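Local coordinates for protein Atg1 tMIT (Kluyveromyces marxianus, PDB 4P1N) that is the C-terminal tandem MIT region of a serine/threonine protein kinase that is essential in autophagy, where the kinase is required for the formation of autophagosomes, at residues I10-E15 and T136-L142; K20-Y25 and K111-L116; K31-I35 and L98-C102; T181-E185 and N234-D238; L223-L227 and I256-V260. One frame throughout, in Å; residues are numbered along the deposited sequence.

Contact 1: residues I10-E15 and T136-L142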
# COMPACT_ATOMS: atom_id res chain seq x y z
N ILE B 10 -5.90 -7.20 -14.87
CA ILE B 10 -6.10 -7.41 -13.45
C ILE B 10 -5.59 -6.24 -12.61
O ILE B 10 -6.14 -5.94 -11.56
CB ILE B 10 -5.43 -8.68 -12.93
CG1 ILE B 10 -6.11 -9.10 -11.62
CG2 ILE B 10 -3.93 -8.49 -12.85
CD1 ILE B 10 -5.18 -9.50 -10.50
N THR B 11 -4.54 -5.58 -13.07
CA THR B 11 -3.96 -4.48 -12.32
C THR B 11 -4.94 -3.32 -12.12
O THR B 11 -5.07 -2.84 -10.99
CB THR B 11 -2.61 -4.03 -12.90
OG1 THR B 11 -1.66 -5.07 -12.66
CG2 THR B 11 -2.11 -2.77 -12.22
N PRO B 12 -5.63 -2.90 -13.19
CA PRO B 12 -6.62 -1.83 -13.00
C PRO B 12 -7.79 -2.26 -12.11
O PRO B 12 -8.36 -1.41 -11.44
CB PRO B 12 -7.10 -1.50 -14.42
CG PRO B 12 -6.46 -2.49 -15.34
CD PRO B 12 -5.30 -3.10 -14.62
N PHE B 13 -8.14 -3.55 -12.11
CA PHE B 13 -9.16 -4.03 -11.18
C PHE B 13 -8.68 -3.93 -9.73
O PHE B 13 -9.43 -3.54 -8.84
CB PHE B 13 -9.58 -5.45 -11.50
CG PHE B 13 -10.64 -5.55 -12.57
CD1 PHE B 13 -10.39 -5.13 -13.87
CD2 PHE B 13 -11.91 -6.06 -12.28
CE1 PHE B 13 -11.36 -5.23 -14.86
CE2 PHE B 13 -12.88 -6.16 -13.27
CZ PHE B 13 -12.61 -5.75 -14.56
N VAL B 14 -7.41 -4.25 -9.52
CA VAL B 14 -6.81 -4.16 -8.22
C VAL B 14 -6.63 -2.70 -7.81
O VAL B 14 -6.87 -2.37 -6.68
CB VAL B 14 -5.47 -4.91 -8.20
CG1 VAL B 14 -4.77 -4.75 -6.86
CG2 VAL B 14 -5.71 -6.38 -8.47
N GLU B 15 -6.27 -1.81 -8.74
CA GLU B 15 -6.17 -0.38 -8.41
C GLU B 15 -7.50 0.20 -7.95
O GLU B 15 -7.54 1.01 -7.04
CB GLU B 15 -5.69 0.45 -9.60
CG GLU B 15 -4.19 0.43 -9.76
CD GLU B 15 -3.71 1.21 -10.98
OE1 GLU B 15 -4.39 1.18 -12.02
OE2 GLU B 15 -2.63 1.83 -10.89
N THR B 136 3.43 -7.63 -12.71
CA THR B 136 4.00 -6.28 -12.85
C THR B 136 4.61 -5.75 -11.54
O THR B 136 4.25 -6.18 -10.43
CB THR B 136 2.90 -5.31 -13.38
OG1 THR B 136 2.30 -5.88 -14.55
CG2 THR B 136 3.46 -3.94 -13.74
N LEU B 137 5.53 -4.81 -11.66
CA LEU B 137 6.09 -4.16 -10.48
C LEU B 137 4.96 -3.51 -9.69
O LEU B 137 4.85 -3.71 -8.47
CB LEU B 137 7.15 -3.15 -10.89
CG LEU B 137 8.49 -3.20 -10.15
CD1 LEU B 137 9.65 -2.93 -11.09
CD2 LEU B 137 8.50 -2.20 -9.02
N LYS B 138 4.11 -2.76 -10.40
CA LYS B 138 2.97 -2.03 -9.83
C LYS B 138 2.09 -2.92 -9.00
O LYS B 138 1.76 -2.60 -7.86
CB LYS B 138 2.07 -1.44 -10.92
CG LYS B 138 2.26 0.03 -11.22
CD LYS B 138 0.91 0.66 -11.52
CE LYS B 138 1.05 2.07 -12.06
NZ LYS B 138 -0.20 2.85 -11.84
N LEU B 139 1.68 -4.02 -9.61
CA LEU B 139 0.87 -5.01 -8.91
C LEU B 139 1.55 -5.52 -7.63
O LEU B 139 0.90 -5.63 -6.60
CB LEU B 139 0.56 -6.22 -9.84
CG LEU B 139 -0.29 -7.32 -9.24
CD1 LEU B 139 -1.65 -6.78 -8.84
CD2 LEU B 139 -0.45 -8.47 -10.21
N ASN B 140 2.83 -5.86 -7.70
CA ASN B 140 3.59 -6.28 -6.51
C ASN B 140 3.53 -5.27 -5.39
O ASN B 140 3.20 -5.60 -4.25
CB ASN B 140 5.06 -6.53 -6.84
CG ASN B 140 5.44 -7.96 -6.68
OD1 ASN B 140 5.25 -8.56 -5.62
ND2 ASN B 140 5.97 -8.53 -7.73
N ILE B 141 3.76 -4.02 -5.76
CA ILE B 141 3.70 -2.93 -4.80
C ILE B 141 2.30 -2.85 -4.19
O ILE B 141 2.17 -2.88 -2.96
CB ILE B 141 4.19 -1.61 -5.42
CG1 ILE B 141 5.71 -1.66 -5.52
CG2 ILE B 141 3.75 -0.41 -4.58
CD1 ILE B 141 6.36 -0.57 -6.38
N LEU B 142 1.27 -2.83 -5.04
CA LEU B 142 -0.10 -2.73 -4.58
C LEU B 142 -0.47 -3.81 -3.62
O LEU B 142 -1.15 -3.58 -2.62
CB LEU B 142 -1.10 -2.82 -5.73
CG LEU B 142 -1.46 -1.52 -6.40
CD1 LEU B 142 -2.49 -1.79 -7.47
CD2 LEU B 142 -2.04 -0.52 -5.42

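Contact 2: residues K20-Y25 and K111-L116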
# COMPACT_ATOMS: atom_id res chain seq x y z
N LYS B 20 -11.02 2.03 -3.33
CA LYS B 20 -12.09 1.76 -2.40
C LYS B 20 -11.62 1.41 -0.98
O LYS B 20 -12.19 1.91 0.02
CB LYS B 20 -12.94 0.59 -2.94
CG LYS B 20 -13.75 0.97 -4.18
CD LYS B 20 -14.35 -0.23 -4.90
CE LYS B 20 -15.03 0.25 -6.18
NZ LYS B 20 -15.50 -0.91 -6.95
N ALA B 21 -10.60 0.56 -0.88
CA ALA B 21 -10.05 0.21 0.44
C ALA B 21 -9.47 1.46 1.08
O ALA B 21 -9.74 1.78 2.25
CB ALA B 21 -8.99 -0.88 0.31
N PHE B 22 -8.79 2.26 0.30
CA PHE B 22 -8.15 3.45 0.85
C PHE B 22 -9.16 4.41 1.45
O PHE B 22 -8.98 4.95 2.53
CB PHE B 22 -7.33 4.18 -0.24
CG PHE B 22 -6.70 5.44 0.26
CD1 PHE B 22 -5.49 5.39 0.94
CD2 PHE B 22 -7.35 6.67 0.15
CE1 PHE B 22 -4.90 6.55 1.43
CE2 PHE B 22 -6.76 7.84 0.61
CZ PHE B 22 -5.56 7.79 1.29
N VAL B 23 -10.23 4.68 0.71
CA VAL B 23 -11.24 5.62 1.15
C VAL B 23 -11.95 5.13 2.42
O VAL B 23 -12.25 5.88 3.33
CB VAL B 23 -12.22 5.88 -0.04
CG1 VAL B 23 -13.48 6.49 0.42
CG2 VAL B 23 -11.55 6.81 -1.05
N MET B 24 -12.18 3.84 2.51
CA MET B 24 -12.81 3.26 3.67
C MET B 24 -11.83 3.25 4.87
O MET B 24 -12.19 3.58 6.01
CB MET B 24 -13.32 1.86 3.28
CG MET B 24 -14.41 1.32 4.19
SD MET B 24 -15.88 2.37 4.22
CE MET B 24 -16.12 2.63 2.54
N TYR B 25 -10.59 2.88 4.61
CA TYR B 25 -9.59 2.89 5.63
C TYR B 25 -9.43 4.29 6.21
O TYR B 25 -9.32 4.44 7.45
CB TYR B 25 -8.28 2.33 5.08
CG TYR B 25 -7.04 2.64 5.89
CD1 TYR B 25 -6.66 1.83 6.90
CD2 TYR B 25 -6.22 3.76 5.59
CE1 TYR B 25 -5.56 2.10 7.66
CE2 TYR B 25 -5.07 4.03 6.34
CZ TYR B 25 -4.73 3.18 7.35
OH TYR B 25 -3.60 3.40 8.12
N LYS B 111 -15.37 -3.26 7.05
CA LYS B 111 -15.63 -3.05 5.67
C LYS B 111 -14.34 -2.91 4.87
O LYS B 111 -14.23 -3.48 3.76
CB LYS B 111 -16.56 -1.85 5.48
CG LYS B 111 -16.90 -1.54 4.04
CD LYS B 111 -17.70 -2.64 3.35
CE LYS B 111 -19.14 -2.74 3.87
NZ LYS B 111 -19.63 -4.09 3.52
N SER B 112 -13.37 -2.19 5.41
CA SER B 112 -12.03 -2.15 4.80
C SER B 112 -11.46 -3.53 4.55
O SER B 112 -10.98 -3.85 3.45
CB SER B 112 -11.02 -1.32 5.62
OG SER B 112 -11.52 -0.02 5.87
N LEU B 113 -11.53 -4.36 5.55
CA LEU B 113 -11.07 -5.73 5.42
C LEU B 113 -11.79 -6.53 4.33
O LEU B 113 -11.17 -7.35 3.64
CB LEU B 113 -11.21 -6.43 6.73
CG LEU B 113 -10.22 -6.01 7.77
CD1 LEU B 113 -10.71 -6.49 9.12
CD2 LEU B 113 -8.85 -6.62 7.43
N THR B 114 -13.07 -6.25 4.09
CA THR B 114 -13.83 -6.97 3.07
C THR B 114 -13.28 -6.56 1.69
O THR B 114 -13.07 -7.39 0.81
CB THR B 114 -15.37 -6.66 3.13
OG1 THR B 114 -15.94 -7.28 4.27
CG2 THR B 114 -16.11 -7.18 1.93
N ILE B 115 -13.01 -5.29 1.53
CA ILE B 115 -12.47 -4.79 0.26
C ILE B 115 -11.06 -5.30 0.03
O ILE B 115 -10.73 -5.77 -1.05
CB ILE B 115 -12.54 -3.26 0.21
CG1 ILE B 115 -13.97 -2.81 0.48
CG2 ILE B 115 -12.14 -2.74 -1.16
CD1 ILE B 115 -14.05 -1.32 0.75
N LEU B 116 -10.22 -5.24 1.07
CA LEU B 116 -8.87 -5.73 0.96
C LEU B 116 -8.87 -7.24 0.63
O LEU B 116 -8.11 -7.68 -0.24
CB LEU B 116 -8.08 -5.42 2.29
CG LEU B 116 -7.90 -3.90 2.58
CD1 LEU B 116 -7.51 -3.66 4.02
CD2 LEU B 116 -6.89 -3.25 1.64

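Contact 3: residues K31-I35 and L98-C102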
# COMPACT_ATOMS: atom_id res chain seq x y z
N LYS B 31 -12.34 8.06 12.43
CA LYS B 31 -13.10 7.72 13.63
C LYS B 31 -12.15 7.22 14.71
O LYS B 31 -12.28 7.60 15.85
CB LYS B 31 -14.12 6.64 13.35
CG LYS B 31 -15.20 7.02 12.38
CD LYS B 31 -16.11 8.06 12.99
CE LYS B 31 -17.39 8.23 12.19
NZ LYS B 31 -18.40 8.86 13.07
N PHE B 32 -11.19 6.38 14.32
CA PHE B 32 -10.22 5.81 15.23
C PHE B 32 -9.45 6.92 15.96
O PHE B 32 -9.27 6.85 17.18
CB PHE B 32 -9.24 4.92 14.49
CG PHE B 32 -8.39 4.06 15.37
CD1 PHE B 32 -8.95 3.01 16.08
CD2 PHE B 32 -7.03 4.27 15.47
CE1 PHE B 32 -8.17 2.21 16.91
CE2 PHE B 32 -6.24 3.47 16.28
CZ PHE B 32 -6.80 2.43 16.99
N SER B 33 -8.99 7.92 15.21
CA SER B 33 -8.24 9.06 15.79
C SER B 33 -8.94 9.76 16.94
O SER B 33 -8.30 10.10 17.92
CB SER B 33 -7.95 10.10 14.73
OG SER B 33 -6.66 9.90 14.25
N GLN B 34 -10.26 9.94 16.83
CA GLN B 34 -11.04 10.60 17.91
C GLN B 34 -11.13 9.75 19.16
O GLN B 34 -11.71 10.17 20.16
CB GLN B 34 -12.45 10.96 17.45
CG GLN B 34 -12.52 11.88 16.25
CD GLN B 34 -13.91 11.91 15.65
OE1 GLN B 34 -14.89 12.11 16.36
NE2 GLN B 34 -14.01 11.69 14.35
N ILE B 35 -10.57 8.55 19.11
CA ILE B 35 -10.50 7.65 20.24
C ILE B 35 -9.12 7.71 20.93
O ILE B 35 -9.00 7.37 22.10
CB ILE B 35 -10.81 6.22 19.76
CG1 ILE B 35 -12.32 6.08 19.55
CG2 ILE B 35 -10.30 5.13 20.71
CD1 ILE B 35 -12.63 5.15 18.41
N LEU B 98 -17.91 7.51 23.32
CA LEU B 98 -16.82 6.57 23.11
C LEU B 98 -17.32 5.26 22.53
O LEU B 98 -16.77 4.76 21.53
CB LEU B 98 -16.05 6.29 24.41
CG LEU B 98 -14.69 5.62 24.17
CD1 LEU B 98 -13.72 6.61 23.54
CD2 LEU B 98 -14.11 5.06 25.45
N LYS B 99 -18.36 4.69 23.13
CA LYS B 99 -18.90 3.44 22.61
C LYS B 99 -19.37 3.59 21.15
O LYS B 99 -19.20 2.67 20.34
CB LYS B 99 -20.05 2.92 23.45
CG LYS B 99 -19.87 1.48 23.84
CD LYS B 99 -21.20 0.78 24.09
CE LYS B 99 -21.73 0.17 22.81
NZ LYS B 99 -22.62 -0.98 23.11
N LYS B 100 -19.94 4.74 20.83
CA LYS B 100 -20.41 5.01 19.48
C LYS B 100 -19.23 5.09 18.48
O LYS B 100 -19.27 4.48 17.41
CB LYS B 100 -21.23 6.30 19.45
CG LYS B 100 -22.20 6.35 18.29
CD LYS B 100 -22.70 7.76 17.99
CE LYS B 100 -23.83 7.71 16.97
NZ LYS B 100 -23.76 8.81 15.96
N LEU B 101 -18.20 5.83 18.85
CA LEU B 101 -17.01 5.94 18.05
C LEU B 101 -16.31 4.60 17.85
O LEU B 101 -15.82 4.32 16.76
CB LEU B 101 -16.03 6.94 18.67
CG LEU B 101 -16.39 8.42 18.53
CD1 LEU B 101 -15.45 9.26 19.38
CD2 LEU B 101 -16.35 8.87 17.09
N CYS B 102 -16.24 3.80 18.91
CA CYS B 102 -15.57 2.50 18.86
C CYS B 102 -16.31 1.56 17.89
O CYS B 102 -15.66 0.92 17.02
CB CYS B 102 -15.47 1.88 20.26
SG CYS B 102 -14.18 2.61 21.30

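Contact 4: residues T181-E185 and N234-D238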
# COMPACT_ATOMS: atom_id res chain seq x y z
N THR B 181 -29.37 0.91 16.58
CA THR B 181 -28.43 -0.00 15.93
C THR B 181 -27.61 0.78 14.91
O THR B 181 -28.15 1.54 14.11
CB THR B 181 -29.11 -1.21 15.23
OG1 THR B 181 -29.68 -2.07 16.22
CG2 THR B 181 -28.08 -2.03 14.43
N ILE B 182 -26.30 0.61 14.97
CA ILE B 182 -25.40 1.29 14.07
C ILE B 182 -25.18 0.37 12.90
O ILE B 182 -24.79 -0.78 13.08
CB ILE B 182 -24.08 1.65 14.73
CG1 ILE B 182 -24.36 2.58 15.92
CG2 ILE B 182 -23.17 2.33 13.71
CD1 ILE B 182 -23.17 2.84 16.82
N PHE B 183 -25.49 0.89 11.71
CA PHE B 183 -25.31 0.21 10.45
C PHE B 183 -24.15 0.87 9.71
O PHE B 183 -24.13 2.10 9.52
CB PHE B 183 -26.55 0.36 9.57
CG PHE B 183 -27.73 -0.47 10.00
CD1 PHE B 183 -28.73 0.07 10.78
CD2 PHE B 183 -27.85 -1.80 9.58
CE1 PHE B 183 -29.84 -0.68 11.16
CE2 PHE B 183 -28.98 -2.55 9.96
CZ PHE B 183 -29.96 -1.99 10.74
N VAL B 184 -23.22 0.05 9.24
CA VAL B 184 -22.12 0.58 8.47
C VAL B 184 -22.63 1.25 7.17
O VAL B 184 -22.04 2.20 6.65
CB VAL B 184 -21.10 -0.54 8.13
CG1 VAL B 184 -21.69 -1.46 7.06
CG2 VAL B 184 -19.80 0.11 7.65
N GLU B 185 -23.76 0.79 6.63
CA GLU B 185 -24.11 1.37 5.35
C GLU B 185 -24.66 2.79 5.49
O GLU B 185 -24.42 3.62 4.63
CB GLU B 185 -24.90 0.44 4.41
CG GLU B 185 -25.78 -0.61 4.96
CD GLU B 185 -25.16 -1.68 5.81
OE1 GLU B 185 -24.82 -2.76 5.30
OE2 GLU B 185 -25.17 -1.49 7.03
N ASN B 234 -23.02 -7.14 4.56
CA ASN B 234 -22.71 -6.59 5.87
C ASN B 234 -21.98 -7.63 6.71
O ASN B 234 -22.51 -8.73 6.96
CB ASN B 234 -23.97 -6.12 6.56
CG ASN B 234 -23.68 -5.35 7.85
OD1 ASN B 234 -22.92 -5.82 8.69
ND2 ASN B 234 -24.29 -4.17 8.00
N GLU B 235 -20.80 -7.26 7.19
CA GLU B 235 -19.95 -8.23 7.79
C GLU B 235 -20.34 -8.65 9.21
O GLU B 235 -19.75 -9.56 9.74
CB GLU B 235 -18.42 -7.94 7.68
CG GLU B 235 -17.70 -6.74 7.13
CD GLU B 235 -18.31 -5.85 6.08
OE1 GLU B 235 -17.91 -5.93 4.87
OE2 GLU B 235 -19.10 -4.97 6.50
N VAL B 236 -21.33 -8.02 9.84
CA VAL B 236 -21.78 -8.49 11.14
C VAL B 236 -23.04 -9.33 10.99
O VAL B 236 -23.51 -9.86 11.96
CB VAL B 236 -21.99 -7.34 12.16
CG1 VAL B 236 -20.66 -6.64 12.44
CG2 VAL B 236 -23.02 -6.34 11.68
N TYR B 237 -23.58 -9.45 9.78
CA TYR B 237 -24.76 -10.30 9.53
C TYR B 237 -24.38 -11.54 8.77
O TYR B 237 -24.55 -11.62 7.56
CB TYR B 237 -25.86 -9.53 8.80
CG TYR B 237 -26.42 -8.43 9.64
CD1 TYR B 237 -27.11 -8.70 10.82
CD2 TYR B 237 -26.23 -7.11 9.29
CE1 TYR B 237 -27.61 -7.68 11.60
CE2 TYR B 237 -26.72 -6.08 10.06
CZ TYR B 237 -27.41 -6.37 11.21
OH TYR B 237 -27.85 -5.32 11.93
N ASP B 238 -23.84 -12.51 9.49
CA ASP B 238 -23.33 -13.75 8.91
C ASP B 238 -24.49 -14.75 8.83
O ASP B 238 -25.33 -14.86 9.73
CB ASP B 238 -22.12 -14.30 9.71
CG ASP B 238 -21.71 -15.75 9.31
OD1 ASP B 238 -22.52 -16.69 9.48
OD2 ASP B 238 -20.57 -15.96 8.86
O HOH W 1 -23.45 -2.69 10.18

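Contact 5: residues L223-L227 and I256-V260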
# COMPACT_ATOMS: atom_id res chain seq x y z
N LEU B 223 -19.93 5.19 -2.37
CA LEU B 223 -21.24 4.69 -2.74
C LEU B 223 -21.18 3.46 -3.64
O LEU B 223 -22.11 2.63 -3.61
CB LEU B 223 -22.07 5.80 -3.44
CG LEU B 223 -22.46 7.01 -2.60
CD1 LEU B 223 -23.13 8.08 -3.46
CD2 LEU B 223 -23.37 6.59 -1.47
N GLU B 224 -20.15 3.34 -4.46
CA GLU B 224 -20.02 2.12 -5.28
C GLU B 224 -19.84 0.89 -4.42
O GLU B 224 -20.31 -0.18 -4.76
CB GLU B 224 -18.88 2.22 -6.28
CG GLU B 224 -19.34 2.83 -7.58
CD GLU B 224 -18.24 3.54 -8.32
OE1 GLU B 224 -18.55 4.58 -8.92
OE2 GLU B 224 -17.08 3.05 -8.30
N ILE B 225 -19.19 1.06 -3.28
CA ILE B 225 -19.05 -0.03 -2.35
C ILE B 225 -20.43 -0.60 -2.01
O ILE B 225 -20.61 -1.81 -1.96
CB ILE B 225 -18.28 0.43 -1.09
CG1 ILE B 225 -16.82 0.64 -1.46
CG2 ILE B 225 -18.40 -0.61 0.03
CD1 ILE B 225 -16.07 1.49 -0.45
N LEU B 226 -21.39 0.29 -1.82
CA LEU B 226 -22.73 -0.09 -1.42
C LEU B 226 -23.55 -0.71 -2.55
O LEU B 226 -24.55 -1.35 -2.28
CB LEU B 226 -23.47 1.11 -0.88
CG LEU B 226 -22.84 1.86 0.30
CD1 LEU B 226 -23.78 2.95 0.79
CD2 LEU B 226 -22.55 0.86 1.42
N LEU B 227 -23.15 -0.48 -3.79
CA LEU B 227 -23.83 -1.04 -4.96
C LEU B 227 -23.09 -2.25 -5.49
O LEU B 227 -23.55 -2.87 -6.42
CB LEU B 227 -23.94 0.00 -6.08
CG LEU B 227 -24.82 1.22 -5.76
CD1 LEU B 227 -24.74 2.24 -6.88
CD2 LEU B 227 -26.25 0.78 -5.50
N ILE B 256 -29.49 5.15 -3.73
CA ILE B 256 -28.03 5.26 -3.85
C ILE B 256 -27.63 5.34 -5.32
O ILE B 256 -26.77 6.14 -5.70
CB ILE B 256 -27.27 4.10 -3.12
CG1 ILE B 256 -27.50 4.18 -1.62
CG2 ILE B 256 -25.76 4.17 -3.37
CD1 ILE B 256 -27.41 2.85 -0.91
N ARG B 257 -28.27 4.53 -6.16
CA ARG B 257 -28.04 4.62 -7.60
C ARG B 257 -28.29 6.05 -8.12
O ARG B 257 -27.53 6.54 -8.95
CB ARG B 257 -28.92 3.63 -8.36
CG ARG B 257 -28.29 2.27 -8.49
CD ARG B 257 -29.05 1.36 -9.45
NE ARG B 257 -28.91 -0.02 -9.01
CZ ARG B 257 -29.84 -0.73 -8.39
NH1 ARG B 257 -31.05 -0.22 -8.15
NH2 ARG B 257 -29.57 -1.97 -8.02
N LYS B 258 -29.35 6.70 -7.64
CA LYS B 258 -29.67 8.05 -8.09
C LYS B 258 -28.55 9.01 -7.70
O LYS B 258 -28.02 9.75 -8.52
CB LYS B 258 -31.01 8.53 -7.52
CG LYS B 258 -32.22 7.66 -7.85
CD LYS B 258 -32.66 7.76 -9.30
CE LYS B 258 -33.73 8.83 -9.52
NZ LYS B 258 -35.13 8.30 -9.43
N TYR B 259 -28.17 8.99 -6.43
CA TYR B 259 -27.04 9.82 -5.95
C TYR B 259 -25.75 9.58 -6.71
O TYR B 259 -25.05 10.53 -7.05
CB TYR B 259 -26.85 9.65 -4.46
CG TYR B 259 -27.93 10.35 -3.67
CD1 TYR B 259 -28.05 11.73 -3.74
CD2 TYR B 259 -28.84 9.65 -2.88
CE1 TYR B 259 -29.04 12.40 -3.05
CE2 TYR B 259 -29.83 10.32 -2.17
CZ TYR B 259 -29.91 11.70 -2.27
OH TYR B 259 -30.84 12.42 -1.60
N VAL B 260 -25.45 8.32 -7.00
CA VAL B 260 -24.27 8.00 -7.81
C VAL B 260 -24.33 8.73 -9.14
O VAL B 260 -23.34 9.34 -9.56
CB VAL B 260 -24.11 6.48 -8.07
CG1 VAL B 260 -23.15 6.22 -9.22
CG2 VAL B 260 -23.60 5.80 -6.81

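Contact 1: residues I10-E15 and T136-L142
Leu139 and Leu142, one turn apart on the helix 137-170, reach between Thr11, Val14 and Glu15 near the start of the helix 10-33. The two helix segments run the same way, 30° from parallel, with axes 10.1 Å apart at closest approach, a gap wide enough for leucines to fill. Leu139 lies crosswise to Val14: its CD1 approaches Val14 CG2 at 4.1 Å, while its CB packs 3.8 Å from Thr11 OG1. With CG trans to the backbone N (chi1 -179°), the end of Leu139 comes nearer the other helix than its CB direction suggests. The side chains of Leu142 and Val14 pass in opposite directions, and Leu142 CD1 fits between Val14 CG1, 3.8 Å away, and Glu15 CG, 3.6 Å away. A beta-branched valine suits this place, since one methyl is left for each leucine. Trp126 of helix 95-129, the remaining helix of MIT domain 1, lies against both Ile10 and Leu139 on the apolar side. At the more polar border the side chain of Lys138 crosses that of Glu15 at about a right angle, and NZ gives a salt bridge of 2.8 Å to Glu15 OE2, met almost head-on to its C-O bond. Lys138 of the second subunit brings a like charge close to this lysine, so the carboxylate of Glu15 probably offsets some repulsion at the subunit interface.

Contact 2: residues K20-Y25 and K111-L116
Ala21 lets the helices 10-33 and 95-129 come close: the end of Leu116 reaches its lone methyl, with Leu116 CD2 only 3.4 Å from Ala21 CB, tighter than ordinary van der Waals contact. The segment axes approach to 8.7 Å and run nearly antiparallel, at 168°, a spacing that suits alanine and serine at the level where the backbones are nearest, Ala21 beside Ser112. The serine hydroxyl, beside its own backbone N (chi1 -53°), lies against the backbone of Met24 and Tyr25; its hydrogen bond goes to Leu108 O, one turn back in its own helix, so a polar group is accommodated in a buried seam. Ile115 splits its work between two branches. CG2 sits 3.7 Å from Ala21 N and close to Lys20 CB, whereas CD1, at the end of the longer arm, rests 3.8 Å from Lys20 O. This is the antiparallel pairing of the first two helices of a three-helix MIT domain, and the third, helix 137-170, meets Leu116 through Arg149 and takes a hydrogen bond from Tyr25 OH on Glu152. Met24 has CG trans to N (chi1 -159°), which sets CG 3.8 Å from Lys111 CG, the two chains crossing at a slant; bends at the next two torsions then turn SD and CE. Lys111 is kinked at the same torsions: its methylenes offer the methionine apolar surface, and its NZ is carried off to Leu231 O and to a salt bridge with Glu235 of MIT domain 2.

Contact 3: residues K31-I35 and L98-C102
Where the helix 10-33 gives way to the residues that follow it, the backbone passes the early turns of the helix 95-129, with the CA atoms of Lys31 and Leu101 6.2 Å apart and those of Ile35 and Leu98 7.0 Å apart. Leu101 is the central side chain. Its CB meets CD1 of Ile35 at 3.9 Å, the two residues sliding past each other in opposite directions, and its CD2 lies 3.6 Å from Gln34 OE1 as the glutamine chain crosses it at about a right angle. Ile35, its CG1 swung to the side of the backbone N (chi1 -77°), sends CD1 onto the helix backbone, 3.7 Å from Leu101 O, and on to Cys102 SG at 4.1 Å. Here the end of helix 10-33 meets the start of helix 95-129, the first two helices of the MIT domain 1 bundle; Cys102 also touches Leu164 of the third. Long, flexible side chains suit such a surface site. Lys31 lends CD to the apolar patch, 4.2 Å from Leu101 CD2, while its NZ continues to a salt bridge with Glu104, and Gln34 lets its carbonyl end brush the leucine while NE2 bonds back to Met30 O.

Contact 4: residues T181-E185 and N234-D238
Asn234 opens a type I beta turn and, through an Asx turn of its own, holds its amide toward Glu185 and Val184 at the start of the first helix of MIT domain 2, helix 184-204. Among the polar interactions, Asn234 OD1 accepts from Val236 N at 2.9 Å, in the plane of the amide carbonyl and nearly straight (169° at the hydrogen). With the oxygen so engaged, the amide rotation is fixed and ND2 faces the other segment. There it gives a weak hydrogen bond to Glu185 OE1, bent to 140°; the carboxylate and amide planes stand 22° apart. An ordered water accepts from ND2 and from Val184 N, linking the turn to the helix start. An asparagine suits this place because it can accept within its turn and donate outward at once, and a glutamate beside it offers an acceptor. The apolar and aromatic contacts lie alongside. Val184 CG1 packs against the amide, 3.9 Å from Asn234 ND2. The side chains of Phe183 and Tyr237 run at about a right angle to each other, with Phe183 CE2 4.2 Å from Tyr237 CE2. Thr181 CG2 sits over one face of the Phe183 ring, near its rim. Beyond the two segments, Glu235 turns to Lys111 and Thr114 of MIT domain 1, while the backbone of Val236 is hydrogen-bonded to a chain of another protein. At the tyrosine's end, its OH comes within 3.6 Å of Phe183 CE2, the ring carbon closest to it.

Contact 5: residues L223-L227 and I256-V260
Leu223 and Leu227 both swing CG to the side of their backbone N (chi1 -65° in each), and this shared choice aims the two leucines, one helical turn apart, at Ile256 and Val260. In Val260 the torsion of 163° sets CG1 trans to the backbone N and leaves CG2 to enter the gap: this methyl lies 3.7 Å from Leu223 CB and 3.7 Å from Leu227 CD1. Ile256 divides its contacts by branch. Its CG2 fits between Leu223 CD2 and Leu227 CG, each 3.9 Å away, and the longer arm carries CD1 to Leu226 CD1 at 4.0 Å, where the side chains cross at about a right angle. Leucine suits helix 209-227 because the two methyls of its forked end can meet different neighbours, as in Leu223, whereas the beta-branched residues opposite present a methyl close to their own backbone. At the more exposed border, Leu227 CD1 rests on the aliphatic part of Arg257, 3.9 Å from CG, while the guanidinium goes on to a salt bridge with Glu254. Leu223 and Leu226 also touch Ala192 and Ile188 of the helix 184-204, so a third helix joins the seam. The segment axes come within 10.0 Å and run roughly antiparallel, at 142°. Such apolar packing of antiparallel helices around a common core is characteristic of the three-helix MIT bundle, here the second of the tandem pair.

From the N terminus, the helix 10-33 enters contacts 1, 2 and 3. Contact 1 closes the longest loop, joining the start of helix 10-33 to that of helix 137-170; contact 2 is nested inside that loop, and contact 3 inside contact 2, both pairing helix 10-33 with 95-129. The centres of contacts 1 and 3 are about 33 Å apart. In MIT domain 2, contact 4 joins the start of helix 184-204 to the turn before strand 237-238, contact 5 joins helix 209-227 to helix 250-273, and the two loops cross, touching through Glu185 and Leu226. The domains meet at contact 2, which touches contact 4 through Glu235 and contact 5 through Ile225; Lys100 and Ile182 join contacts 3 and 4.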